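Local coordinates for protein Amy13K (Eubacterium rectale DSM 17629, PDB 6B3P) that binds starch-type maltooligosaccharides through two family 26 carbohydrate-binding modules, probably holding a surface-anchored gut amylase on its substrate, at residues Thr115-Met120 and Glu135-Gln140; Thr104-Ala109 and Ser186-Val191; Phe163-Asn168 and Ile178-Thr183; Asp14-Ile19 and Ile60-Gly65. One frame throughout, in Å; residues are numbered along the deposited sequence.

Contact 1. Residues Thr115-Met120 and Glu135-Gln140. With GLC (alpha-D-glucopyranose), chain D; GLC (alpha-D-glucopyranose), chain B; EDO (1,2-ethanediol), chain G.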
# COMPACT_ATOMS: atom_id res chain seq x y z
N THR A 115 -12.12 -22.40 -1.13
CA THR A 115 -12.65 -21.73 0.05
C THR A 115 -11.49 -21.28 0.93
O THR A 115 -10.87 -22.10 1.61
CB THR A 115 -13.59 -22.64 0.86
OG1 THR A 115 -12.96 -23.90 1.09
CG2 THR A 115 -14.90 -22.85 0.10
N ILE A 116 -11.21 -19.98 0.91
CA ILE A 116 -10.07 -19.42 1.62
C ILE A 116 -10.53 -18.49 2.73
O ILE A 116 -11.52 -17.77 2.59
CB ILE A 116 -9.14 -18.64 0.66
CG1 ILE A 116 -8.80 -19.50 -0.57
CG2 ILE A 116 -7.87 -18.19 1.37
CD1 ILE A 116 -8.06 -20.79 -0.24
N TYR A 117 -9.79 -18.52 3.84
CA TYR A 117 -10.10 -17.70 5.01
C TYR A 117 -8.91 -16.83 5.37
O TYR A 117 -7.76 -17.16 5.06
CB TYR A 117 -10.47 -18.58 6.20
CG TYR A 117 -11.71 -19.42 6.01
CD1 TYR A 117 -11.65 -20.64 5.35
CD2 TYR A 117 -12.94 -19.00 6.50
CE1 TYR A 117 -12.79 -21.41 5.17
CE2 TYR A 117 -14.07 -19.76 6.34
CZ TYR A 117 -13.99 -20.97 5.67
OH TYR A 117 -15.12 -21.73 5.50
N ASN A 118 -9.18 -15.70 6.03
CA ASN A 118 -8.13 -14.91 6.66
C ASN A 118 -8.43 -14.71 8.14
O ASN A 118 -9.49 -14.20 8.51
CB ASN A 118 -7.99 -13.55 5.98
CG ASN A 118 -6.84 -12.74 6.55
OD1 ASN A 118 -7.03 -11.94 7.47
ND2 ASN A 118 -5.64 -12.95 6.02
N TYR A 119 -7.48 -15.12 8.97
CA TYR A 119 -7.58 -14.96 10.41
C TYR A 119 -6.67 -13.81 10.84
O TYR A 119 -5.52 -13.76 10.43
CB TYR A 119 -7.20 -16.26 11.12
CG TYR A 119 -7.14 -16.13 12.62
CD1 TYR A 119 -8.29 -16.17 13.39
CD2 TYR A 119 -5.92 -15.99 13.27
CE1 TYR A 119 -8.24 -16.06 14.76
CE2 TYR A 119 -5.86 -15.87 14.65
CZ TYR A 119 -7.02 -15.90 15.39
OH TYR A 119 -6.97 -15.79 16.76
N MET A 120 -7.21 -12.89 11.64
CA MET A 120 -6.50 -11.65 11.97
C MET A 120 -6.54 -11.34 13.47
O MET A 120 -7.55 -11.55 14.13
CB MET A 120 -7.12 -10.48 11.19
CG MET A 120 -6.36 -9.17 11.30
SD MET A 120 -6.72 -8.23 12.79
CE MET A 120 -8.42 -7.72 12.49
N GLU A 135 -13.07 -16.01 15.47
CA GLU A 135 -12.10 -17.00 15.91
C GLU A 135 -11.69 -17.83 14.71
O GLU A 135 -12.31 -17.74 13.65
CB GLU A 135 -12.68 -17.88 17.01
CG GLU A 135 -12.99 -17.12 18.29
CD GLU A 135 -13.60 -18.01 19.36
OE1 GLU A 135 -13.61 -19.24 19.18
OE2 GLU A 135 -14.08 -17.46 20.38
N TRP A 136 -10.63 -18.63 14.86
CA TRP A 136 -10.16 -19.50 13.80
C TRP A 136 -11.33 -20.27 13.17
O TRP A 136 -12.19 -20.76 13.90
CB TRP A 136 -9.11 -20.48 14.34
CG TRP A 136 -8.42 -21.26 13.27
CD1 TRP A 136 -8.72 -22.53 12.86
CD2 TRP A 136 -7.33 -20.82 12.47
NE1 TRP A 136 -7.87 -22.91 11.85
CE2 TRP A 136 -7.01 -21.88 11.59
CE3 TRP A 136 -6.58 -19.64 12.40
CZ2 TRP A 136 -5.98 -21.79 10.66
CZ3 TRP A 136 -5.56 -19.55 11.47
CH2 TRP A 136 -5.27 -20.62 10.61
N PRO A 137 -11.38 -20.37 11.83
CA PRO A 137 -10.40 -20.02 10.79
C PRO A 137 -10.42 -18.56 10.36
O PRO A 137 -9.74 -18.19 9.40
CB PRO A 137 -10.81 -20.93 9.64
CG PRO A 137 -12.30 -20.95 9.74
CD PRO A 137 -12.61 -20.90 11.23
N GLY A 138 -11.20 -17.73 11.05
CA GLY A 138 -11.35 -16.33 10.69
C GLY A 138 -12.51 -16.11 9.74
O GLY A 138 -13.52 -16.82 9.81
N GLY A 139 -12.37 -15.13 8.86
CA GLY A 139 -13.42 -14.79 7.91
C GLY A 139 -13.09 -15.27 6.51
O GLY A 139 -11.93 -15.23 6.09
N GLN A 140 -14.11 -15.72 5.78
CA GLN A 140 -13.91 -16.18 4.41
C GLN A 140 -13.75 -14.98 3.48
O GLN A 140 -14.43 -13.97 3.63
CB GLN A 140 -15.09 -17.04 3.95
CG GLN A 140 -14.93 -17.59 2.55
CD GLN A 140 -16.03 -18.55 2.15
OE1 GLN A 140 -17.00 -18.75 2.90
NE2 GLN A 140 -15.90 -19.15 0.98
C1 GLC D . -5.44 -22.12 15.01
C2 GLC D . -4.24 -21.85 14.12
C3 GLC D . -3.19 -21.04 14.81
C4 GLC D . -3.82 -19.81 15.39
C5 GLC D . -4.98 -20.17 16.28
C6 GLC D . -5.67 -18.95 16.84
O1 GLC D . -5.17 -23.09 16.03
O2 GLC D . -3.64 -23.04 13.71
O3 GLC D . -2.18 -20.65 13.91
O4 GLC D . -2.83 -19.12 16.11
O5 GLC D . -5.90 -20.90 15.54
O6 GLC D . -6.62 -19.28 17.80
C1 GLC B . -2.47 -17.86 15.56
C2 GLC B . -0.97 -17.77 15.55
C3 GLC B . -0.44 -17.60 16.95
C4 GLC B . -1.12 -16.44 17.63
C5 GLC B . -2.61 -16.64 17.59
C6 GLC B . -3.34 -15.49 18.25
O2 GLC B . -0.43 -18.91 14.93
O3 GLC B . 0.93 -17.35 16.91
O4 GLC B . -0.61 -16.29 18.95
O5 GLC B . -3.01 -16.76 16.25
O6 GLC B . -4.73 -15.68 18.31
C1 EDO G . -6.88 -25.81 10.44
O1 EDO G . -8.22 -25.41 10.14
C2 EDO G . -5.92 -25.25 9.39
O2 EDO G . -6.66 -24.82 8.24
O HOH W 1 -13.34 -18.44 -0.04
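Y119 and W136 form the aromatic platform of a family 26 starch-binding module, at the sheet edge where strand 139-141 runs antiparallel to strand 116-121. With P137 and Y117 they make the close-packed part. W136 CG is anti to the backbone N (chi1 -171°), which carries the indole to Y119: its six-membered ring turns an edge, CE3 leading, toward the tyrosine face in an offset edge-to-face pair with centroids 5.4 Å apart and planes at 62°. One indole face carries the chain D glucose, whose C2 sits 3.5 Å above the ring plane; P137 CB lies against the opposite face. Y119 OH is hydrogen-bonded to O6 of the chain B glucose at 2.7 Å. P137, after a cis peptide bond, also sets CG 4.0 Å from the ring centroid of Y117 in a CH-pi contact. Backbone bonds N118 N to G139 O and G139 N to N118 O close the ladder. Toward T115 the contact loosens and opens to solvent. Q140 passes CG over the other face of Y117, but its NE2 stays 3.9 Å from T115 CG2. A water bridges the segments, accepting from I116 N and from Q140 NE2, each at 2.8 Å.

Contact 2. Residues Thr104-Ala109 and Ser186-Val191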
# COMPACT_ATOMS: atom_id res chain seq x y z
N THR A 104 -4.52 -3.55 2.27
CA THR A 104 -4.96 -4.59 1.34
C THR A 104 -3.90 -5.68 1.24
O THR A 104 -2.73 -5.40 0.98
CB THR A 104 -5.22 -4.00 -0.06
OG1 THR A 104 -6.17 -2.93 0.04
CG2 THR A 104 -5.76 -5.08 -1.01
N ILE A 105 -4.32 -6.93 1.44
CA ILE A 105 -3.40 -8.06 1.38
C ILE A 105 -3.90 -9.11 0.40
O ILE A 105 -5.01 -9.61 0.52
CB ILE A 105 -3.21 -8.70 2.77
CG1 ILE A 105 -2.81 -7.65 3.80
CG2 ILE A 105 -2.15 -9.80 2.71
CD1 ILE A 105 -2.90 -8.12 5.24
N HIS A 106 -3.06 -9.42 -0.59
CA HIS A 106 -3.37 -10.41 -1.61
C HIS A 106 -2.68 -11.73 -1.29
O HIS A 106 -1.49 -11.76 -0.99
CB HIS A 106 -2.93 -9.92 -2.99
CG HIS A 106 -3.45 -8.57 -3.35
ND1 HIS A 106 -4.78 -8.31 -3.56
CD2 HIS A 106 -2.81 -7.39 -3.54
CE1 HIS A 106 -4.95 -7.04 -3.87
NE2 HIS A 106 -3.76 -6.46 -3.86
N TYR A 107 -3.44 -12.83 -1.34
CA TYR A 107 -2.87 -14.16 -1.13
C TYR A 107 -3.07 -15.06 -2.35
O TYR A 107 -4.17 -15.18 -2.87
CB TYR A 107 -3.48 -14.83 0.09
CG TYR A 107 -2.90 -16.20 0.35
CD1 TYR A 107 -1.57 -16.34 0.69
CD2 TYR A 107 -3.68 -17.34 0.23
CE1 TYR A 107 -1.02 -17.59 0.92
CE2 TYR A 107 -3.15 -18.59 0.46
CZ TYR A 107 -1.82 -18.71 0.80
OH TYR A 107 -1.28 -19.96 1.03
N LEU A 108 -1.98 -15.70 -2.77
CA LEU A 108 -2.01 -16.63 -3.89
C LEU A 108 -2.30 -18.04 -3.40
O LEU A 108 -1.40 -18.72 -2.89
CB LEU A 108 -0.69 -16.59 -4.64
CG LEU A 108 -0.53 -17.59 -5.79
CD1 LEU A 108 -1.56 -17.34 -6.87
CD2 LEU A 108 0.87 -17.49 -6.35
N ALA A 109 -3.54 -18.49 -3.57
CA ALA A 109 -3.92 -19.84 -3.17
C ALA A 109 -3.54 -20.84 -4.26
O ALA A 109 -3.94 -20.71 -5.41
CB ALA A 109 -5.41 -19.91 -2.89
N SER A 186 -2.66 3.51 2.67
CA SER A 186 -3.02 2.59 1.60
C SER A 186 -1.92 1.53 1.41
O SER A 186 -1.40 1.35 0.31
CB SER A 186 -3.26 3.34 0.30
OG SER A 186 -2.12 4.10 -0.07
N THR A 187 -1.59 0.84 2.49
CA THR A 187 -0.56 -0.20 2.46
C THR A 187 -1.07 -1.42 1.70
O THR A 187 -2.19 -1.87 1.91
CB THR A 187 -0.14 -0.61 3.88
OG1 THR A 187 0.35 0.53 4.59
CG2 THR A 187 0.94 -1.69 3.85
N GLU A 188 -0.23 -1.95 0.82
CA GLU A 188 -0.59 -3.11 0.01
C GLU A 188 0.50 -4.18 0.07
O GLU A 188 1.69 -3.87 -0.05
CB GLU A 188 -0.84 -2.69 -1.44
CG GLU A 188 -1.44 -3.79 -2.30
CD GLU A 188 -1.80 -3.30 -3.69
OE1 GLU A 188 -1.26 -2.26 -4.12
OE2 GLU A 188 -2.63 -3.96 -4.36
N LEU A 189 0.09 -5.43 0.25
CA LEU A 189 1.02 -6.55 0.35
C LEU A 189 0.58 -7.74 -0.49
O LEU A 189 -0.61 -7.90 -0.78
CB LEU A 189 1.17 -6.99 1.81
CG LEU A 189 1.68 -5.94 2.80
CD1 LEU A 189 1.49 -6.43 4.22
CD2 LEU A 189 3.15 -5.63 2.53
N TRP A 190 1.54 -8.57 -0.89
CA TRP A 190 1.28 -9.81 -1.62
C TRP A 190 1.91 -10.98 -0.87
O TRP A 190 3.07 -10.91 -0.47
CB TRP A 190 1.82 -9.73 -3.04
CG TRP A 190 1.13 -8.73 -3.91
CD1 TRP A 190 0.12 -8.97 -4.79
CD2 TRP A 190 1.40 -7.32 -3.98
NE1 TRP A 190 -0.26 -7.81 -5.41
CE2 TRP A 190 0.51 -6.78 -4.93
CE3 TRP A 190 2.30 -6.47 -3.33
CZ2 TRP A 190 0.49 -5.42 -5.24
CZ3 TRP A 190 2.29 -5.12 -3.65
CH2 TRP A 190 1.39 -4.61 -4.60
N VAL A 191 1.15 -12.05 -0.69
CA VAL A 191 1.62 -13.21 0.06
C VAL A 191 1.50 -14.50 -0.75
O VAL A 191 0.49 -14.73 -1.42
CB VAL A 191 0.86 -13.37 1.39
CG1 VAL A 191 1.46 -14.50 2.23
CG2 VAL A 191 0.87 -12.06 2.17
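H106 and W190 lie side by side, pointing the same way from neighbouring parallel strands. The imidazole pushes CD2 over one face of the indole, 3.2 Å from W190 NE1 and toward the rim of the ring, with the planes 36° apart. E188 CG rests on the same indole face, and its extended chain reaches round to H106: NE2 donates at 2.8 Å to the anti lone pair of E188 OE2, which lies in the imidazole plane. D152 OD1 is hydrogen-bonded to ND1, which with E188 at NE2 probably fixes the rotation of the ring, and two carboxylates would be expected to favour its charged form. W208 packs against both aromatic rings. On the sheet face of I105 and Y107, V191 is the bump: CG2 meets I105 CG2 at 3.8 Å and CG1 meets Y107 CD1 at 3.9 Å, filling the hollow between isoleucine and tyrosine. Its CG1 is anti to the backbone N (chi1 -174°), splaying the methyls toward both. Five backbone bonds keep the strands only 15° from parallel. I105, L189 and V191 face the sheet of strands 163-168 and 178-180, which is the core packing of a beta-sandwich starch-binding module.

Contact 3. Residues Phe163-Asn168 and Ile178-Thr183. With GLC (alpha-D-glucopyranose), chain B.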
# COMPACT_ATOMS: atom_id res chain seq x y z
N PHE A 163 -0.54 -5.18 12.67
CA PHE A 163 -1.29 -6.35 13.09
C PHE A 163 -0.72 -7.58 12.40
O PHE A 163 0.24 -7.49 11.65
CB PHE A 163 -2.78 -6.19 12.78
CG PHE A 163 -3.08 -5.97 11.32
CD1 PHE A 163 -2.99 -4.70 10.77
CD2 PHE A 163 -3.45 -7.02 10.51
CE1 PHE A 163 -3.27 -4.49 9.44
CE2 PHE A 163 -3.73 -6.81 9.17
CZ PHE A 163 -3.64 -5.55 8.63
N SER A 164 -1.33 -8.73 12.67
CA SER A 164 -0.89 -9.99 12.08
C SER A 164 -2.08 -10.73 11.50
O SER A 164 -3.21 -10.53 11.93
CB SER A 164 -0.18 -10.86 13.12
OG SER A 164 0.86 -10.14 13.76
N CYS A 165 -1.82 -11.59 10.52
CA CYS A 165 -2.88 -12.41 9.95
C CYS A 165 -2.35 -13.71 9.36
O CYS A 165 -1.15 -13.88 9.18
CB CYS A 165 -3.66 -11.62 8.89
SG CYS A 165 -2.71 -11.28 7.39
N ILE A 166 -3.28 -14.62 9.08
CA ILE A 166 -2.96 -15.93 8.51
C ILE A 166 -3.99 -16.29 7.45
O ILE A 166 -5.19 -16.16 7.69
CB ILE A 166 -2.94 -17.03 9.60
CG1 ILE A 166 -1.83 -16.77 10.61
CG2 ILE A 166 -2.77 -18.41 8.98
CD1 ILE A 166 -1.98 -17.58 11.88
N PHE A 167 -3.53 -16.74 6.29
CA PHE A 167 -4.42 -17.26 5.27
C PHE A 167 -4.50 -18.78 5.42
O PHE A 167 -3.50 -19.42 5.72
CB PHE A 167 -3.93 -16.89 3.87
CG PHE A 167 -4.05 -15.42 3.56
CD1 PHE A 167 -5.24 -14.88 3.11
CD2 PHE A 167 -2.96 -14.57 3.73
CE1 PHE A 167 -5.35 -13.53 2.82
CE2 PHE A 167 -3.06 -13.22 3.45
CZ PHE A 167 -4.26 -12.70 3.00
N ASN A 168 -5.69 -19.34 5.23
CA ASN A 168 -5.90 -20.78 5.41
C ASN A 168 -7.15 -21.28 4.69
O ASN A 168 -7.92 -20.48 4.16
CB ASN A 168 -6.00 -21.11 6.91
CG ASN A 168 -7.26 -20.57 7.54
OD1 ASN A 168 -8.33 -21.17 7.44
ND2 ASN A 168 -7.14 -19.43 8.22
N ILE A 178 1.81 -13.80 9.37
CA ILE A 178 2.17 -12.65 8.55
C ILE A 178 2.12 -11.39 9.41
O ILE A 178 1.04 -10.98 9.83
CB ILE A 178 1.23 -12.49 7.34
CG1 ILE A 178 1.23 -13.77 6.49
CG2 ILE A 178 1.65 -11.29 6.49
CD1 ILE A 178 -0.01 -13.93 5.66
N ASP A 179 3.28 -10.80 9.67
CA ASP A 179 3.35 -9.58 10.47
C ASP A 179 3.24 -8.36 9.57
O ASP A 179 4.18 -8.02 8.85
CB ASP A 179 4.64 -9.54 11.28
CG ASP A 179 4.75 -10.68 12.28
OD1 ASP A 179 3.70 -11.24 12.67
OD2 ASP A 179 5.88 -11.03 12.66
N VAL A 180 2.09 -7.70 9.63
CA VAL A 180 1.80 -6.57 8.75
C VAL A 180 2.26 -5.25 9.36
O VAL A 180 1.73 -4.82 10.39
CB VAL A 180 0.29 -6.49 8.43
CG1 VAL A 180 -0.02 -5.29 7.52
CG2 VAL A 180 -0.18 -7.79 7.78
N SER A 181 3.24 -4.62 8.73
CA SER A 181 3.63 -3.26 9.08
C SER A 181 2.84 -2.27 8.23
O SER A 181 3.01 -2.22 7.01
CB SER A 181 5.13 -3.05 8.87
OG SER A 181 5.89 -3.86 9.76
N VAL A 182 1.98 -1.50 8.88
CA VAL A 182 1.21 -0.47 8.19
C VAL A 182 2.08 0.77 8.03
O VAL A 182 2.40 1.45 9.01
CB VAL A 182 -0.09 -0.12 8.95
CG1 VAL A 182 -0.90 0.93 8.19
CG2 VAL A 182 -0.93 -1.38 9.16
N THR A 183 2.47 1.06 6.79
CA THR A 183 3.42 2.13 6.49
C THR A 183 2.74 3.35 5.86
O THR A 183 3.39 4.35 5.59
CB THR A 183 4.52 1.63 5.55
OG1 THR A 183 3.93 1.05 4.38
CG2 THR A 183 5.39 0.59 6.25
C1 GLC B . -2.47 -17.86 15.56
C2 GLC B . -0.97 -17.77 15.55
C3 GLC B . -0.44 -17.60 16.95
C4 GLC B . -1.12 -16.44 17.63
C5 GLC B . -2.61 -16.64 17.59
C6 GLC B . -3.34 -15.49 18.25
O2 GLC B . -0.43 -18.91 14.93
O3 GLC B . 0.93 -17.35 16.91
O4 GLC B . -0.61 -16.29 18.95
O5 GLC B . -3.01 -16.76 16.25
O6 GLC B . -4.73 -15.68 18.31
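I178 opens the returning arm of a beta hairpin by pairing with C165: I178 N donates to C165 O at 3.0 Å, and C165 N answers to I178 O. The I178 side chain runs inward, its CB 4.1 Å from C165 SG and its CD1 3.6 Å from F167 CD2, at the edge of that ring. D179 falls on the other face with S164. Its OD1 stands 3.2 Å from S164 OG, a long approach whose hydrogen bond is not settled. V180 returns to the interior. Its N donates to F163 O at 2.7 Å, while the bond from F163 N to V180 O is longer. F163 CG sits between the backbone N and the carbonyl carbon (chi1 59°), a turn that brings the ring alongside the valine, so that V180 CB stands 4.0 Å from the ring centroid and 10° off its normal in a CH-pi contact. Beyond S181, V182 adds CG2 at 3.9 Å from F163 CE1, after the regular pairing has ended. An alanine in place of F163 is likely to open a gap beside V180 and strip V182 of its aromatic neighbour. The opposite face of the hairpin serves the glycan: I166 CD1 approaches O2 of the chain B glucose at 3.7 Å, and N177, just before I178, bonds to the sugar. The chemistry thus differs by face: sulfur, methyl and phenyl groups seal the interior of the module, where the backbone atoms of F163-V180 and C165-I178 satisfy one another, while the outer face mixes the polar ends of S164 and D179 with the aliphatic I166.

Contact 4. Residues Asp14-Ile19 and Ile60-Gly65. With GLC (alpha-D-glucopyranose), chain C; GLC (alpha-D-glucopyranose), chain E.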
# COMPACT_ATOMS: atom_id res chain seq x y z
N ASP A 14 -4.39 13.48 -14.95
CA ASP A 14 -3.18 12.76 -15.34
C ASP A 14 -1.96 13.46 -14.76
O ASP A 14 -1.47 14.45 -15.31
CB ASP A 14 -3.06 12.67 -16.87
CG ASP A 14 -1.90 11.80 -17.31
OD1 ASP A 14 -1.43 10.98 -16.50
OD2 ASP A 14 -1.45 11.94 -18.47
N VAL A 15 -1.49 12.95 -13.62
CA VAL A 15 -0.41 13.58 -12.88
C VAL A 15 0.64 12.55 -12.46
O VAL A 15 0.35 11.36 -12.38
CB VAL A 15 -0.94 14.31 -11.63
CG1 VAL A 15 -1.72 15.55 -12.04
CG2 VAL A 15 -1.79 13.37 -10.79
N ALA A 16 1.84 13.04 -12.18
CA ALA A 16 2.95 12.19 -11.80
C ALA A 16 3.83 12.89 -10.77
O ALA A 16 3.78 14.11 -10.62
CB ALA A 16 3.77 11.79 -13.02
N ALA A 17 4.64 12.09 -10.07
CA ALA A 17 5.59 12.61 -9.10
C ALA A 17 7.01 12.32 -9.57
O ALA A 17 7.39 11.16 -9.77
CB ALA A 17 5.35 11.98 -7.73
N TYR A 18 7.79 13.38 -9.77
CA TYR A 18 9.20 13.27 -10.12
C TYR A 18 10.04 13.53 -8.88
O TYR A 18 9.91 14.57 -8.24
CB TYR A 18 9.56 14.24 -11.24
CG TYR A 18 11.02 14.20 -11.65
CD1 TYR A 18 11.53 13.12 -12.36
CD2 TYR A 18 11.88 15.24 -11.33
CE1 TYR A 18 12.85 13.08 -12.73
CE2 TYR A 18 13.21 15.20 -11.70
CZ TYR A 18 13.69 14.12 -12.40
OH TYR A 18 15.01 14.08 -12.77
N ILE A 19 10.91 12.58 -8.56
CA ILE A 19 11.71 12.63 -7.35
C ILE A 19 13.18 12.55 -7.73
O ILE A 19 13.55 11.73 -8.57
CB ILE A 19 11.34 11.48 -6.38
CG1 ILE A 19 9.87 11.62 -5.94
CG2 ILE A 19 12.26 11.47 -5.15
CD1 ILE A 19 9.31 10.40 -5.26
N ILE A 60 8.87 17.05 -7.51
CA ILE A 60 8.16 17.90 -8.45
C ILE A 60 6.89 17.20 -8.91
O ILE A 60 6.94 16.18 -9.60
CB ILE A 60 9.02 18.26 -9.68
CG1 ILE A 60 10.21 19.12 -9.25
CG2 ILE A 60 8.19 19.01 -10.72
CD1 ILE A 60 11.22 19.37 -10.36
N LEU A 61 5.75 17.74 -8.49
CA LEU A 61 4.45 17.28 -8.96
C LEU A 61 4.17 17.92 -10.32
O LEU A 61 4.44 19.11 -10.52
CB LEU A 61 3.36 17.61 -7.95
CG LEU A 61 3.48 16.90 -6.60
CD1 LEU A 61 2.63 17.59 -5.54
CD2 LEU A 61 3.09 15.43 -6.73
N ASN A 62 3.64 17.13 -11.25
CA ASN A 62 3.47 17.57 -12.63
C ASN A 62 2.29 16.88 -13.29
O ASN A 62 1.71 15.96 -12.71
CB ASN A 62 4.76 17.31 -13.42
CG ASN A 62 5.12 15.84 -13.48
OD1 ASN A 62 4.41 15.04 -14.10
ND2 ASN A 62 6.23 15.47 -12.84
N ASP A 63 1.92 17.31 -14.50
CA ASP A 63 0.80 16.69 -15.21
C ASP A 63 1.27 15.60 -16.17
O ASP A 63 0.76 15.46 -17.28
CB ASP A 63 -0.02 17.76 -15.97
CG ASP A 63 0.80 18.53 -16.99
OD1 ASP A 63 2.00 18.23 -17.18
OD2 ASP A 63 0.23 19.44 -17.62
N ASP A 64 2.26 14.83 -15.72
CA ASP A 64 2.69 13.61 -16.39
C ASP A 64 3.20 13.84 -17.82
O ASP A 64 2.87 13.09 -18.73
CB ASP A 64 1.54 12.59 -16.41
CG ASP A 64 2.02 11.15 -16.53
OD1 ASP A 64 3.25 10.91 -16.48
OD2 ASP A 64 1.17 10.25 -16.64
N GLY A 65 4.00 14.89 -18.00
CA GLY A 65 4.69 15.11 -19.25
C GLY A 65 3.96 15.98 -20.25
O GLY A 65 4.29 15.96 -21.44
C1 GLC C . 14.37 18.96 -12.49
C2 GLC C . 14.67 20.25 -11.78
C3 GLC C . 16.15 20.57 -11.78
C4 GLC C . 16.95 19.37 -11.31
C5 GLC C . 16.53 18.11 -12.06
C6 GLC C . 17.25 16.84 -11.62
O2 GLC C . 13.91 21.24 -12.39
O3 GLC C . 16.41 21.70 -10.99
O4 GLC C . 18.32 19.66 -11.49
O5 GLC C . 15.15 17.94 -11.92
O6 GLC C . 16.90 15.70 -12.35
C1 GLC E . 12.15 18.37 -17.21
C2 GLC E . 11.49 19.20 -16.13
C3 GLC E . 12.57 19.73 -15.19
C4 GLC E . 13.44 18.60 -14.66
C5 GLC E . 13.97 17.77 -15.80
C6 GLC E . 14.77 16.60 -15.25
O2 GLC E . 10.72 20.24 -16.70
O3 GLC E . 12.00 20.40 -14.12
O4 GLC E . 14.49 19.13 -13.89
O5 GLC E . 12.89 17.33 -16.58
O6 GLC E . 15.17 15.67 -16.21
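A16 pairs with N62 and Y18 with I60 as antiparallel hydrogen-bonded pairs, flanking the non-hydrogen-bonded pair A17-L61; the strand directions differ by 154°. A16 N donates to N62 O at 3.0 Å and I60 N to Y18 O at 2.8 Å. After N62 the chain leaves the strand in an Asx turn: the side chain is set between its own backbone N and carbonyl carbon (chi1 62°), and OD1 accepts from D64 N at 2.7 Å on an in-plane lone pair. ND2 bonds to P31 O. A leucine in place of N62 would probably leave D64 N and P31 O without these mates and let the turn shift. That turn brings D64 against D14, the carboxylate planes 76° apart and D14 OD1 only 2.7 Å from D64 OD2, a spacing at which one acid probably holds a proton. T34 OG1 is hydrogen-bonded to D64 OD2. At the other end of the pairing, Y18 OH is hydrogen-bonded to O6 of the chain C glucose at 2.5 Å, with O6 in the ring plane, and I60 CD1 lies 3.8 Å from C1 of that sugar. W30 meets Y18 edge-to-face, part of the aromatic glycan site of a family 26 starch-binding module.

Contacts 1, 2 and 3 belong to one module, and contact 4 to the other, about 40 Å from contact 1 between centres. Contacts 1 and 3 lie in the same sheet, joined where strands 116-121 and 163-168 are neighbours, and both touch the chain B glucose. Contact 2 lies in the facing sheet: Y107 and I105 pack on F167, and V191 on I178. Contacts 2 and 3 are thus buried and largely apolar between the sheets, though contact 2 also has a polar histidine-carboxylate face. Contact 1 is partly buried, mixing aromatic and sugar contacts with water. Contact 4, though buried, echoes it, a tyrosine again meeting a glucose O6.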